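Local coordinates for protein RsfP (Uncultured bacterium, PDB 4GLJ) that probably cleaves methylthioadenosine with phosphate, as a methylthioadenosine phosphorylase, and binds the dye rhodamine B in its pocket, at residues 100-105 and 222-227; 167-172 and 192-197; 177-182 and 196-201. All blocks are in the same frame, centred on the assembly; numbering follows the deposited sequence.

All three contacts sit on the same side of the chain's centre, their centres 11 to 12 Å apart, on one mixed sheet of a phosphorylase-superfamily domain. Strand 195-197 is what they have in common: it is the second strand of contact 2, it opens segment 196-201 of contact 3, and it pairs antiparallel with strand 92-101, whose end carries contact 1. Along the chain, contacts 2 and 3 are both nested inside the loop that contact 1 closes. Each touches the same rhodamine B molecule, so the ends of neighbouring strands and the loops leaving them build a single binding pocket.

Contact 1 of 3, residues 100-105 and 222-227; sequences GSLQET and DFDCWH. With RHB (N-[9-(2-carboxyphenyl)-6-(diethylamino)-3H-xanthen-3-ylidene]-N-ethylethanaminium), chain C.
Trp226 lies against the chain of Ser101 to Glu104, and its side chain is easily followed outward. From CB, CG sits between the backbone N and the carbonyl carbon (chi1 79°), which swings the indole over this chain. CD1 passes Leu102 CA, and NE1 donates to Ser101 O at 3.0 Å in a somewhat bent bond of 145°, the oxygen lying near the ring plane. CE2 and CZ2 pass Leu102 O, which sits 3.3 Å above one face, toward the rim. CH2 ends 3.8 Å from Glu104 OE1. His227 CD2 lies over the centre of the opposite face. Arg189 adds a cation-pi contact.

Ser101 O takes a second, straighter bond from Asp224 N, also 3.0 Å, and the two donors come from opposite faces of the carbonyl plane. Next to it, Ser101 N gives to Asp222 O at 2.8 Å, a parallel pairing where strand 92-101 ends. Phe223 packs beyond: its CD2 and CE2 run along Ser101 OG, while Gln103 O meets the CE2 edge at 3.4 Å. Ser101 OG accepts from Gln103 N in an ST turn and also bonds to Leu106 O. Farther out, His227 NE2 makes a weak, bent bond to Glu104 OE1.

On the other side of the pairing, Gly100, Asp222 and Asp224 border the bound rhodamine B. A CB on Gly100 would run into the dye. The 222-227 loop is poorly ordered from Asp224 on, yet Asp224 N and Trp226 NE1 both grip Ser101 O, and so hold the loop to the strand end beside the pocket.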
loop_
_atom_site.group_PDB
_atom_site.type_symbol
_atom_site.label_atom_id
_atom_site.label_comp_id
_atom_site.label_asym_id
_atom_site.label_seq_id
_atom_site.Cartn_x
_atom_site.Cartn_y
_atom_site.Cartn_z
ATOM N N GLY A 100 -0.075 -13.431 15.062
ATOM C CA GLY A 100 -0.224 -12.719 16.318
ATOM C C GLY A 100 -1.673 -12.532 16.629
ATOM O O GLY A 100 -2.495 -12.391 15.739
ATOM N N SER A 101 -2.014 -12.491 17.900
ATOM C CA SER A 101 -3.416 -12.268 18.268
ATOM C C SER A 101 -3.695 -10.787 18.493
ATOM O O SER A 101 -2.888 -10.068 19.125
ATOM C CB SER A 101 -3.750 -12.986 19.596
ATOM O OG SER A 101 -4.983 -12.448 20.143
ATOM N N LEU A 102 -4.823 -10.327 17.996
ATOM C CA LEU A 102 -5.307 -8.962 18.298
ATOM C C LEU A 102 -6.471 -8.969 19.290
ATOM O O LEU A 102 -7.056 -7.930 19.569
ATOM C CB LEU A 102 -5.780 -8.305 16.975
ATOM C CG LEU A 102 -4.708 -8.113 15.882
ATOM C CD1 LEU A 102 -5.316 -7.766 14.528
ATOM C CD2 LEU A 102 -3.696 -7.035 16.344
ATOM N N GLN A 103 -6.782 -10.103 19.915
ATOM C CA GLN A 103 -7.990 -10.201 20.729
ATOM C C GLN A 103 -7.620 -10.981 22.003
ATOM O O GLN A 103 -6.935 -12.039 21.956
ATOM C CB GLN A 103 -9.112 -10.955 19.953
ATOM C CG GLN A 103 -9.608 -10.316 18.655
ATOM C CD GLN A 103 -10.210 -8.927 18.910
ATOM O OE1 GLN A 103 -10.706 -8.682 19.999
ATOM N NE2 GLN A 103 -10.108 -7.999 17.930
ATOM N N GLU A 104 -8.064 -10.449 23.133
ATOM C CA GLU A 104 -7.845 -11.110 24.448
ATOM C C GLU A 104 -8.147 -12.604 24.527
ATOM O O GLU A 104 -7.445 -13.403 25.171
ATOM C CB GLU A 104 -8.656 -10.389 25.510
ATOM C CG GLU A 104 -8.177 -10.802 26.880
ATOM C CD GLU A 104 -6.648 -10.648 27.032
ATOM O OE1 GLU A 104 -6.098 -9.547 26.692
ATOM O OE2 GLU A 104 -6.009 -11.635 27.499
ATOM N N THR A 105 -9.239 -12.989 23.897
ATOM C CA THR A 105 -9.673 -14.376 23.970
ATOM C C THR A 105 -8.917 -15.311 23.026
ATOM O O THR A 105 -9.074 -16.519 23.127
ATOM C CB THR A 105 -11.132 -14.456 23.577
ATOM O OG1 THR A 105 -11.256 -13.749 22.344
ATOM C CG2 THR A 105 -11.994 -13.814 24.685
ATOM N N ASP A 222 1.591 -15.382 19.806
ATOM C CA ASP A 222 1.668 -14.422 20.902
ATOM C C ASP A 222 0.648 -13.308 20.630
ATOM O O ASP A 222 -0.020 -13.313 19.622
ATOM C CB ASP A 222 3.118 -13.879 21.112
ATOM C CG ASP A 222 3.360 -13.302 22.548
ATOM O OD1 ASP A 222 2.386 -13.216 23.350
ATOM O OD2 ASP A 222 4.522 -12.906 22.876
ATOM N N PHE A 223 0.464 -12.437 21.602
ATOM C CA PHE A 223 -0.315 -11.254 21.360
ATOM C C PHE A 223 0.613 -10.497 20.426
ATOM O O PHE A 223 1.850 -10.675 20.468
ATOM C CB PHE A 223 -0.794 -10.630 22.682
ATOM C CG PHE A 223 -1.781 -11.503 23.442
ATOM C CD1 PHE A 223 -1.391 -12.167 24.642
ATOM C CD2 PHE A 223 -3.118 -11.685 22.957
ATOM C CE1 PHE A 223 -2.306 -12.976 25.327
ATOM C CE2 PHE A 223 -4.024 -12.486 23.644
ATOM C CZ PHE A 223 -3.630 -13.122 24.829
ATOM N N ASP A 224 0.010 -9.684 19.574
ATOM C CA ASP A 224 0.762 -8.737 18.818
ATOM C C ASP A 224 1.248 -7.882 19.980
ATOM O O ASP A 224 0.960 -8.174 21.146
ATOM C CB ASP A 224 -0.103 -8.074 17.757
ATOM C CG ASP A 224 0.725 -7.469 16.671
ATOM O OD1 ASP A 224 1.884 -7.878 16.405
ATOM O OD2 ASP A 224 0.283 -6.450 16.132
ATOM N N CYS A 225 2.025 -6.860 19.629
ATOM C CA CYS A 225 2.583 -5.823 20.525
ATOM C C CYS A 225 1.595 -5.001 21.393
ATOM O O CYS A 225 2.043 -4.286 22.294
ATOM C CB CYS A 225 3.342 -4.864 19.603
ATOM S SG CYS A 225 2.278 -3.873 18.526
ATOM N N TRP A 226 0.286 -5.073 21.120
ATOM C CA TRP A 226 -0.722 -4.379 21.940
ATOM C C TRP A 226 -0.707 -4.845 23.392
ATOM O O TRP A 226 -1.519 -4.408 24.209
ATOM C CB TRP A 226 -2.096 -4.379 21.249
ATOM C CG TRP A 226 -2.856 -5.680 21.376
ATOM C CD1 TRP A 226 -2.632 -6.871 20.690
ATOM C CD2 TRP A 226 -3.994 -5.969 22.267
ATOM N NE1 TRP A 226 -3.519 -7.845 21.086
ATOM C CE2 TRP A 226 -4.359 -7.374 22.025
ATOM C CE3 TRP A 226 -4.713 -5.237 23.212
ATOM C CZ2 TRP A 226 -5.397 -7.987 22.700
ATOM C CZ3 TRP A 226 -5.761 -5.870 23.887
ATOM C CH2 TRP A 226 -6.094 -7.211 23.634
ATOM N N HIS A 227 0.246 -5.733 23.700
ATOM C CA HIS A 227 0.562 -6.222 25.048
ATOM C C HIS A 227 1.985 -5.921 25.485
ATOM O O HIS A 227 2.931 -6.328 24.801
ATOM C CB HIS A 227 0.347 -7.735 25.065
ATOM C CG HIS A 227 -1.051 -8.154 25.461
ATOM N ND1 HIS A 227 -1.332 -8.683 26.667
ATOM C CD2 HIS A 227 -2.257 -8.109 24.761
ATOM C CE1 HIS A 227 -2.648 -8.963 26.740
ATOM N NE2 HIS A 227 -3.212 -8.614 25.572
HETATM O O2 RHB C . 5.039 -13.151 19.819
HETATM C C26 RHB C . 5.976 -13.959 20.018
HETATM C C19 RHB C . 6.650 -14.495 18.785
HETATM C C14 RHB C . 6.404 -13.864 17.591
HETATM C C15 RHB C . 7.007 -14.325 16.427
HETATM C C16 RHB C . 7.834 -15.442 16.435
HETATM C C17 RHB C . 8.073 -16.097 17.637
HETATM C C18 RHB C . 7.473 -15.620 18.798
HETATM C C9 RHB C . 5.565 -12.643 17.536
HETATM C C8 RHB C . 5.681 -11.615 18.591
HETATM C C13 RHB C . 6.551 -11.862 19.644
HETATM C C12 RHB C . 6.672 -10.940 20.669
HETATM C C11 RHB C . 5.937 -9.759 20.649
HETATM N N1 RHB C . 6.140 -8.875 21.746
HETATM C C35 RHB C . 7.568 -8.510 21.861
HETATM C C36 RHB C . 8.246 -9.231 23.010
HETATM C C22 RHB C . 5.333 -7.638 21.669
HETATM C C23 RHB C . 6.158 -6.431 22.082
HETATM C C10 RHB C . 5.054 -9.511 19.575
HETATM C C7 RHB C . 4.919 -10.442 18.518
HETATM O O1 RHB C . 4.044 -10.242 17.436
HETATM C C1 RHB C . 3.907 -11.171 16.396
HETATM C C2 RHB C . 4.647 -12.371 16.409
HETATM C C6 RHB C . 3.042 -10.963 15.308
HETATM C C5 RHB C . 2.975 -11.961 14.315
HETATM C C4 RHB C . 3.700 -13.137 14.352
HETATM C C3 RHB C . 4.552 -13.341 15.412
HETATM N N2 RHB C . 2.198 -11.781 13.189
HETATM C C24 RHB C . 2.344 -10.354 12.999
HETATM C C25 RHB C . 2.706 -10.150 11.556
HETATM C C33 RHB C . 2.982 -12.303 12.066
HETATM C C34 RHB C . 3.132 -13.815 12.147
HETATM O O3 RHB C . 6.304 -14.322 21.182
#

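Contact 2 of 3, residues 167-172 and 192-197; sequences AKATYV and QADIIG. With RHB (N-[9-(2-carboxyphenyl)-6-(diethylamino)-3H-xanthen-3-ylidene]-N-ethylethanaminium), chain C.
Asp194 and Thr170 hold each other by two bonds. Asp194 OD1 takes the N-H of Thr170 at 2.8 Å through its anti lone pair, while Asp194 N gives a nearly straight bond of 169° to Thr170 O. That oxygen also receives a longer, weak bond from Ile195 N. With CG anti to its own carbonyl carbon (chi1 -64°), the carboxylate lies beside the neighbouring chain, against Ala169 CB.

From there the strands run parallel: Val172 N donates to Ile195 O at 2.9 Å, and Gly197 N to Val172 O at 3.0 Å. Tyr171 and Ile195 cross at about a right angle on one face of the sheet, where Tyr171 CD2 lies 3.9 Å from Ile195 CD1. On the other face Val172 CG1 lies alongside Ile196 and reaches Ala193 CB. The Tyr171 ring covers Gly197, whose N stands 3.9 Å above it; a side chain there would strike Tyr171 OH.

In the next shell, Tyr171 OH accepts from the backbone N-H groups of Thr199 and Asn200. A water joins Thr170 OG1 to Gln192 O, on the positive-phi residue of the Schellman motif that ends helix 182-190. Strand 111-119 flanks 169-172.

Main-chain bonds in this beta-alpha-beta crossover fix the strand end, where Ile196 O accepts from Gly100 N. Ile196 O lies 2.8 Å from N2 of rhodamine B; with no proton on N2 this is no hydrogen bond, though the carbonyl may favour the dye's delocalised positive charge.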
loop_
_atom_site.group_PDB
_atom_site.type_symbol
_atom_site.label_atom_id
_atom_site.label_comp_id
_atom_site.label_asym_id
_atom_site.label_seq_id
_atom_site.Cartn_x
_atom_site.Cartn_y
_atom_site.Cartn_z
ATOM N N ALA A 167 -13.129 -20.426 15.381
ATOM C CA ALA A 167 -13.404 -20.235 13.931
ATOM C C ALA A 167 -13.991 -18.856 13.706
ATOM O O ALA A 167 -14.313 -18.193 14.670
ATOM C CB ALA A 167 -14.377 -21.314 13.452
ATOM N N LYS A 168 -14.223 -18.462 12.463
ATOM C CA LYS A 168 -14.916 -17.218 12.108
ATOM C C LYS A 168 -14.192 -15.930 12.575
ATOM O O LYS A 168 -14.800 -15.034 13.172
ATOM C CB LYS A 168 -16.362 -17.147 12.584
ATOM C CG LYS A 168 -17.228 -18.364 12.245
ATOM C CD LYS A 168 -17.095 -18.821 10.781
ATOM C CE LYS A 168 -17.917 -20.087 10.475
ATOM N NZ LYS A 168 -18.958 -20.303 11.512
ATOM N N ALA A 169 -12.938 -15.843 12.240
ATOM C CA ALA A 169 -12.059 -14.703 12.571
ATOM C C ALA A 169 -11.557 -14.016 11.284
ATOM O O ALA A 169 -11.615 -14.605 10.159
ATOM C CB ALA A 169 -10.845 -15.238 13.359
ATOM N N THR A 170 -11.123 -12.767 11.431
ATOM C CA THR A 170 -10.542 -12.011 10.315
ATOM C C THR A 170 -9.025 -11.890 10.450
ATOM O O THR A 170 -8.560 -11.432 11.506
ATOM C CB THR A 170 -11.155 -10.610 10.226
ATOM O OG1 THR A 170 -12.523 -10.781 9.895
ATOM C CG2 THR A 170 -10.463 -9.809 9.117
ATOM N N TYR A 171 -8.276 -12.331 9.412
ATOM C CA TYR A 171 -6.791 -12.304 9.358
ATOM C C TYR A 171 -6.397 -11.048 8.616
ATOM O O TYR A 171 -6.768 -10.857 7.468
ATOM C CB TYR A 171 -6.301 -13.532 8.559
ATOM C CG TYR A 171 -4.796 -13.728 8.281
ATOM C CD1 TYR A 171 -4.060 -12.867 7.391
ATOM C CD2 TYR A 171 -4.116 -14.837 8.804
ATOM C CE1 TYR A 171 -2.682 -13.114 7.091
ATOM C CE2 TYR A 171 -2.751 -15.077 8.471
ATOM C CZ TYR A 171 -2.048 -14.212 7.636
ATOM O OH TYR A 171 -0.706 -14.564 7.345
ATOM N N VAL A 172 -5.596 -10.180 9.262
ATOM C CA VAL A 172 -5.107 -9.021 8.502
ATOM C C VAL A 172 -3.661 -9.382 8.119
ATOM O O VAL A 172 -2.874 -9.769 8.961
ATOM C CB VAL A 172 -5.202 -7.678 9.289
ATOM C CG1 VAL A 172 -4.445 -7.773 10.594
ATOM C CG2 VAL A 172 -4.538 -6.556 8.454
ATOM N N GLN A 192 -11.749 -4.445 13.182
ATOM C CA GLN A 192 -12.327 -5.774 13.564
ATOM C C GLN A 192 -11.492 -6.954 13.082
ATOM O O GLN A 192 -12.048 -7.989 12.801
ATOM C CB GLN A 192 -13.719 -5.991 12.969
ATOM C CG GLN A 192 -14.613 -4.785 12.937
ATOM C CD GLN A 192 -15.250 -4.573 14.261
ATOM O OE1 GLN A 192 -16.414 -4.886 14.437
ATOM N NE2 GLN A 192 -14.480 -4.063 15.219
ATOM N N ALA A 193 -10.201 -6.789 12.909
ATOM C CA ALA A 193 -9.375 -7.910 12.620
ATOM C C ALA A 193 -9.073 -8.644 13.954
ATOM O O ALA A 193 -8.979 -7.991 14.996
ATOM C CB ALA A 193 -8.074 -7.439 11.984
ATOM N N ASP A 194 -8.773 -9.953 13.892
ATOM C CA ASP A 194 -8.624 -10.793 15.085
ATOM C C ASP A 194 -7.200 -11.343 15.247
ATOM O O ASP A 194 -6.744 -11.550 16.368
ATOM C CB ASP A 194 -9.611 -11.964 14.964
ATOM C CG ASP A 194 -11.065 -11.474 14.960
ATOM O OD1 ASP A 194 -11.795 -11.713 13.967
ATOM O OD2 ASP A 194 -11.459 -10.787 15.959
ATOM N N ILE A 195 -6.548 -11.594 14.125
ATOM C CA ILE A 195 -5.198 -12.127 14.061
ATOM C C ILE A 195 -4.454 -11.397 12.906
ATOM O O ILE A 195 -5.083 -10.898 11.979
ATOM C CB ILE A 195 -5.192 -13.645 13.850
ATOM C CG1 ILE A 195 -5.884 -14.039 12.521
ATOM C CG2 ILE A 195 -5.836 -14.338 15.081
ATOM C CD1 ILE A 195 -5.915 -15.536 12.181
ATOM N N ILE A 196 -3.130 -11.387 13.013
ATOM C CA ILE A 196 -2.233 -10.725 12.134
ATOM C C ILE A 196 -1.139 -11.640 11.655
ATOM O O ILE A 196 -0.418 -12.306 12.458
ATOM C CB ILE A 196 -1.670 -9.415 12.778
ATOM C CG1 ILE A 196 -0.650 -8.712 11.820
ATOM C CG2 ILE A 196 -1.038 -9.673 14.145
ATOM C CD1 ILE A 196 -0.666 -7.220 12.061
ATOM N N GLY A 197 -0.934 -11.658 10.350
ATOM C CA GLY A 197 0.168 -12.458 9.820
ATOM C C GLY A 197 0.784 -11.705 8.619
ATOM O O GLY A 197 0.399 -10.569 8.367
HETATM O O2 RHB C . 5.039 -13.151 19.819
HETATM C C26 RHB C . 5.976 -13.959 20.018
HETATM C C19 RHB C . 6.650 -14.495 18.785
HETATM C C14 RHB C . 6.404 -13.864 17.591
HETATM C C15 RHB C . 7.007 -14.325 16.427
HETATM C C16 RHB C . 7.834 -15.442 16.435
HETATM C C17 RHB C . 8.073 -16.097 17.637
HETATM C C18 RHB C . 7.473 -15.620 18.798
HETATM C C9 RHB C . 5.565 -12.643 17.536
HETATM C C8 RHB C . 5.681 -11.615 18.591
HETATM C C13 RHB C . 6.551 -11.862 19.644
HETATM C C12 RHB C . 6.672 -10.940 20.669
HETATM C C11 RHB C . 5.937 -9.759 20.649
HETATM N N1 RHB C . 6.140 -8.875 21.746
HETATM C C35 RHB C . 7.568 -8.510 21.861
HETATM C C36 RHB C . 8.246 -9.231 23.010
HETATM C C22 RHB C . 5.333 -7.638 21.669
HETATM C C23 RHB C . 6.158 -6.431 22.082
HETATM C C10 RHB C . 5.054 -9.511 19.575
HETATM C C7 RHB C . 4.919 -10.442 18.518
HETATM O O1 RHB C . 4.044 -10.242 17.436
HETATM C C1 RHB C . 3.907 -11.171 16.396
HETATM C C2 RHB C . 4.647 -12.371 16.409
HETATM C C6 RHB C . 3.042 -10.963 15.308
HETATM C C5 RHB C . 2.975 -11.961 14.315
HETATM C C4 RHB C . 3.700 -13.137 14.352
HETATM C C3 RHB C . 4.552 -13.341 15.412
HETATM N N2 RHB C . 2.198 -11.781 13.189
HETATM C C24 RHB C . 2.344 -10.354 12.999
HETATM C C25 RHB C . 2.706 -10.150 11.556
HETATM C C33 RHB C . 2.982 -12.303 12.066
HETATM C C34 RHB C . 3.132 -13.815 12.147
HETATM O O3 RHB C . 6.304 -14.322 21.182
HETATM O O HOH W 1 -13.902 -8.599 10.692
#

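Contact 3 of 3, residues 177-182 and 196-201; sequences PQFSTR and IGMTNM. With RHB (N-[9-(2-carboxyphenyl)-6-(diethylamino)-3H-xanthen-3-ylidene]-N-ethylethanaminium), chain C; RHB (N-[9-(2-carboxyphenyl)-6-(diethylamino)-3H-xanthen-3-ylidene]-N-ethylethanaminium), chain B.
Met198 CE and Phe179 CD1 meet at 3.8 Å, the apolar core of a small contact in which no hydrogen bond passes between the segments. Extended beyond CG, the methionine puts CE 3.5 Å from Pro177 O and close to Gln178 O. Elsewhere Ile196 CD1 touches Ser180 OG at 3.4 Å.

The same side chains also meet the ligands. The Phe179 ring lies offset over the xanthene of one rhodamine B (chain C), the planes tilted by a little under 30°, with O1 3.8 Å above its face and CE1 3.4 Å from C2. Its CG, anti to the carbonyl carbon (chi1 -60°), carries the ring there. A second dye (chain B) meets the ring's edge, CZ lying 3.3 Å from C12. Met198 CG and CE border C25 of the first dye, with SD 3.9 Å from C22 of the second. Putting an alanine at Phe179 would probably leave the xanthene face without its aromatic cover and the Met198 methyl with a gap beside it.

Polar bonds run outward: Thr181 caps helix 182-190 through Glu184 N, Pro177 O and Gln178 NE2 bond to His136 and Glu209 of the second subunit, and Thr199 OG1 bonds a phosphate ion, probably from the crystallisation liquor. The pocket wall here is therefore apolar and aromatic, suited to flat dye rings, while the polar groups of the loop 177-182 turn to its own helix and to the second subunit.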
loop_
_atom_site.group_PDB
_atom_site.type_symbol
_atom_site.label_atom_id
_atom_site.label_comp_id
_atom_site.label_asym_id
_atom_site.label_seq_id
_atom_site.Cartn_x
_atom_site.Cartn_y
_atom_site.Cartn_z
ATOM N N PRO A 177 8.860 -6.710 7.101
ATOM C CA PRO A 177 9.060 -7.781 8.052
ATOM C C PRO A 177 8.906 -7.344 9.518
ATOM O O PRO A 177 8.888 -8.230 10.366
ATOM C CB PRO A 177 10.503 -8.236 7.724
ATOM C CG PRO A 177 11.216 -6.931 7.345
ATOM C CD PRO A 177 10.140 -6.187 6.559
ATOM N N GLN A 178 8.814 -6.034 9.821
ATOM C CA GLN A 178 8.822 -5.639 11.251
ATOM C C GLN A 178 7.504 -5.919 11.856
ATOM O O GLN A 178 6.505 -5.898 11.136
ATOM C CB GLN A 178 9.199 -4.142 11.417
ATOM C CG GLN A 178 10.577 -3.839 10.794
ATOM C CD GLN A 178 10.438 -3.418 9.321
ATOM O OE1 GLN A 178 9.300 -3.299 8.799
ATOM N NE2 GLN A 178 11.544 -3.198 8.656
ATOM N N PHE A 179 7.459 -6.190 13.159
ATOM C CA PHE A 179 6.146 -6.294 13.808
ATOM C C PHE A 179 5.521 -4.919 13.956
ATOM O O PHE A 179 6.194 -3.909 13.787
ATOM C CB PHE A 179 6.240 -7.048 15.147
ATOM C CG PHE A 179 6.761 -8.469 15.006
ATOM C CD1 PHE A 179 6.030 -9.422 14.276
ATOM C CD2 PHE A 179 7.997 -8.846 15.557
ATOM C CE1 PHE A 179 6.510 -10.740 14.149
ATOM C CE2 PHE A 179 8.476 -10.162 15.434
ATOM C CZ PHE A 179 7.725 -11.114 14.755
ATOM N N SER A 180 4.221 -4.887 14.152
ATOM C CA SER A 180 3.380 -3.689 14.057
ATOM C C SER A 180 3.688 -2.733 15.160
ATOM O O SER A 180 4.026 -3.169 16.309
ATOM C CB SER A 180 1.910 -4.107 14.221
ATOM O OG SER A 180 1.540 -4.865 13.075
ATOM N N THR A 181 3.518 -1.438 14.888
ATOM C CA THR A 181 3.561 -0.470 15.997
ATOM C C THR A 181 2.279 -0.655 16.853
ATOM O O THR A 181 1.320 -1.254 16.358
ATOM C CB THR A 181 3.591 1.007 15.472
ATOM O OG1 THR A 181 2.291 1.309 14.933
ATOM C CG2 THR A 181 4.680 1.244 14.378
ATOM N N ARG A 182 2.241 -0.102 18.079
ATOM C CA ARG A 182 1.020 -0.194 18.888
ATOM C C ARG A 182 -0.106 0.499 18.234
ATOM O O ARG A 182 -1.251 0.046 18.339
ATOM C CB ARG A 182 1.170 0.352 20.318
ATOM C CG ARG A 182 2.203 -0.418 21.094
ATOM C CD ARG A 182 2.242 0.066 22.519
ATOM N NE ARG A 182 3.541 -0.189 23.140
ATOM C CZ ARG A 182 3.916 -1.413 23.494
ATOM N NH1 ARG A 182 3.071 -2.431 23.318
ATOM N NH2 ARG A 182 5.090 -1.628 24.091
ATOM N N ILE A 196 -3.130 -11.387 13.013
ATOM C CA ILE A 196 -2.233 -10.725 12.134
ATOM C C ILE A 196 -1.139 -11.640 11.655
ATOM O O ILE A 196 -0.418 -12.306 12.458
ATOM C CB ILE A 196 -1.670 -9.415 12.778
ATOM C CG1 ILE A 196 -0.650 -8.712 11.820
ATOM C CG2 ILE A 196 -1.038 -9.673 14.145
ATOM C CD1 ILE A 196 -0.666 -7.220 12.061
ATOM N N GLY A 197 -0.934 -11.658 10.350
ATOM C CA GLY A 197 0.168 -12.458 9.820
ATOM C C GLY A 197 0.784 -11.705 8.619
ATOM O O GLY A 197 0.399 -10.569 8.367
ATOM N N MET A 198 1.775 -12.310 7.938
ATOM C CA MET A 198 2.498 -11.582 6.858
ATOM C C MET A 198 2.455 -12.329 5.551
ATOM O O MET A 198 3.072 -11.870 4.560
ATOM C CB MET A 198 3.955 -11.347 7.292
ATOM C CG MET A 198 4.068 -10.531 8.598
ATOM S SD MET A 198 5.790 -10.184 8.977
ATOM C CE MET A 198 5.568 -9.289 10.493
ATOM N N THR A 199 1.807 -13.505 5.538
ATOM C CA THR A 199 2.051 -14.381 4.351
ATOM C C THR A 199 0.794 -14.839 3.549
ATOM O O THR A 199 0.945 -15.247 2.367
ATOM C CB THR A 199 2.806 -15.697 4.760
ATOM O OG1 THR A 199 2.032 -16.356 5.801
ATOM C CG2 THR A 199 4.155 -15.401 5.285
ATOM N N ASN A 200 -0.404 -14.831 4.158
ATOM C CA ASN A 200 -1.519 -15.479 3.481
ATOM C C ASN A 200 -2.134 -14.630 2.360
ATOM O O ASN A 200 -2.942 -15.134 1.582
ATOM C CB ASN A 200 -2.533 -16.026 4.505
ATOM C CG ASN A 200 -1.990 -17.322 5.201
ATOM O OD1 ASN A 200 -2.741 -18.251 5.412
ATOM N ND2 ASN A 200 -0.639 -17.434 5.388
ATOM N N MET A 201 -1.674 -13.386 2.217
ATOM C CA MET A 201 -1.872 -12.593 0.988
ATOM C C MET A 201 -0.501 -12.324 0.401
ATOM O O MET A 201 0.384 -11.886 1.118
ATOM C CB MET A 201 -2.610 -11.279 1.290
ATOM C CG MET A 201 -4.082 -11.465 1.669
ATOM S SD MET A 201 -5.012 -11.853 0.145
ATOM C CE MET A 201 -6.684 -11.939 0.776
HETATM O O2 RHB C . 5.039 -13.151 19.819
HETATM C C26 RHB C . 5.976 -13.959 20.018
HETATM C C19 RHB C . 6.650 -14.495 18.785
HETATM C C14 RHB C . 6.404 -13.864 17.591
HETATM C C15 RHB C . 7.007 -14.325 16.427
HETATM C C16 RHB C . 7.834 -15.442 16.435
HETATM C C17 RHB C . 8.073 -16.097 17.637
HETATM C C18 RHB C . 7.473 -15.620 18.798
HETATM C C9 RHB C . 5.565 -12.643 17.536
HETATM C C8 RHB C . 5.681 -11.615 18.591
HETATM C C13 RHB C . 6.551 -11.862 19.644
HETATM C C12 RHB C . 6.672 -10.940 20.669
HETATM C C11 RHB C . 5.937 -9.759 20.649
HETATM N N1 RHB C . 6.140 -8.875 21.746
HETATM C C35 RHB C . 7.568 -8.510 21.861
HETATM C C36 RHB C . 8.246 -9.231 23.010
HETATM C C22 RHB C . 5.333 -7.638 21.669
HETATM C C23 RHB C . 6.158 -6.431 22.082
HETATM C C10 RHB C . 5.054 -9.511 19.575
HETATM C C7 RHB C . 4.919 -10.442 18.518
HETATM O O1 RHB C . 4.044 -10.242 17.436
HETATM C C1 RHB C . 3.907 -11.171 16.396
HETATM C C2 RHB C . 4.647 -12.371 16.409
HETATM C C6 RHB C . 3.042 -10.963 15.308
HETATM C C5 RHB C . 2.975 -11.961 14.315
HETATM C C4 RHB C . 3.700 -13.137 14.352
HETATM C C3 RHB C . 4.552 -13.341 15.412
HETATM N N2 RHB C . 2.198 -11.781 13.189
HETATM C C24 RHB C . 2.344 -10.354 12.999
HETATM C C25 RHB C . 2.706 -10.150 11.556
HETATM C C33 RHB C . 2.982 -12.303 12.066
HETATM C C34 RHB C . 3.132 -13.815 12.147
HETATM O O3 RHB C . 6.304 -14.322 21.182
HETATM O O2 RHB B . 13.774 -16.224 15.073
HETATM C C26 RHB B . 13.737 -15.346 15.956
HETATM C C19 RHB B . 12.522 -14.496 16.139
HETATM C C14 RHB B . 11.280 -14.682 15.533
HETATM C C15 RHB B . 10.260 -13.794 15.846
HETATM C C16 RHB B . 10.433 -12.739 16.720
HETATM C C17 RHB B . 11.660 -12.552 17.307
HETATM C C18 RHB B . 12.685 -13.441 17.015
HETATM C C9 RHB B . 10.871 -15.749 14.566
HETATM C C8 RHB B . 9.684 -15.446 13.710
HETATM C C13 RHB B . 9.006 -14.239 13.792
HETATM C C12 RHB B . 7.898 -13.953 12.989
HETATM C C11 RHB B . 7.468 -14.871 12.058
HETATM N N1 RHB B . 6.318 -14.641 11.270
HETATM C C35 RHB B . 5.371 -14.045 12.231
HETATM C C36 RHB B . 5.483 -14.865 13.506
HETATM C C22 RHB B . 6.407 -13.862 10.000
HETATM C C23 RHB B . 6.693 -14.805 8.821
HETATM C C10 RHB B . 8.136 -16.087 12.010
HETATM C C7 RHB B . 9.239 -16.371 12.806
HETATM O O1 RHB B . 9.876 -17.580 12.689
HETATM C C1 RHB B . 10.961 -17.948 13.440
HETATM C C2 RHB B . 11.506 -17.094 14.389
HETATM C C6 RHB B . 11.511 -19.202 13.218
HETATM C C5 RHB B . 12.611 -19.631 13.935
HETATM C C4 RHB B . 13.172 -18.791 14.887
HETATM C C3 RHB B . 12.620 -17.527 15.115
HETATM N N2 RHB B . 13.122 -20.919 13.686
HETATM C C24 RHB B . 13.699 -21.040 12.332
HETATM C C25 RHB B . 13.626 -22.493 11.905
HETATM C C33 RHB B . 14.095 -21.303 14.730
HETATM C C34 RHB B . 14.135 -22.816 14.824
HETATM O O3 RHB B . 14.687 -15.167 16.742
#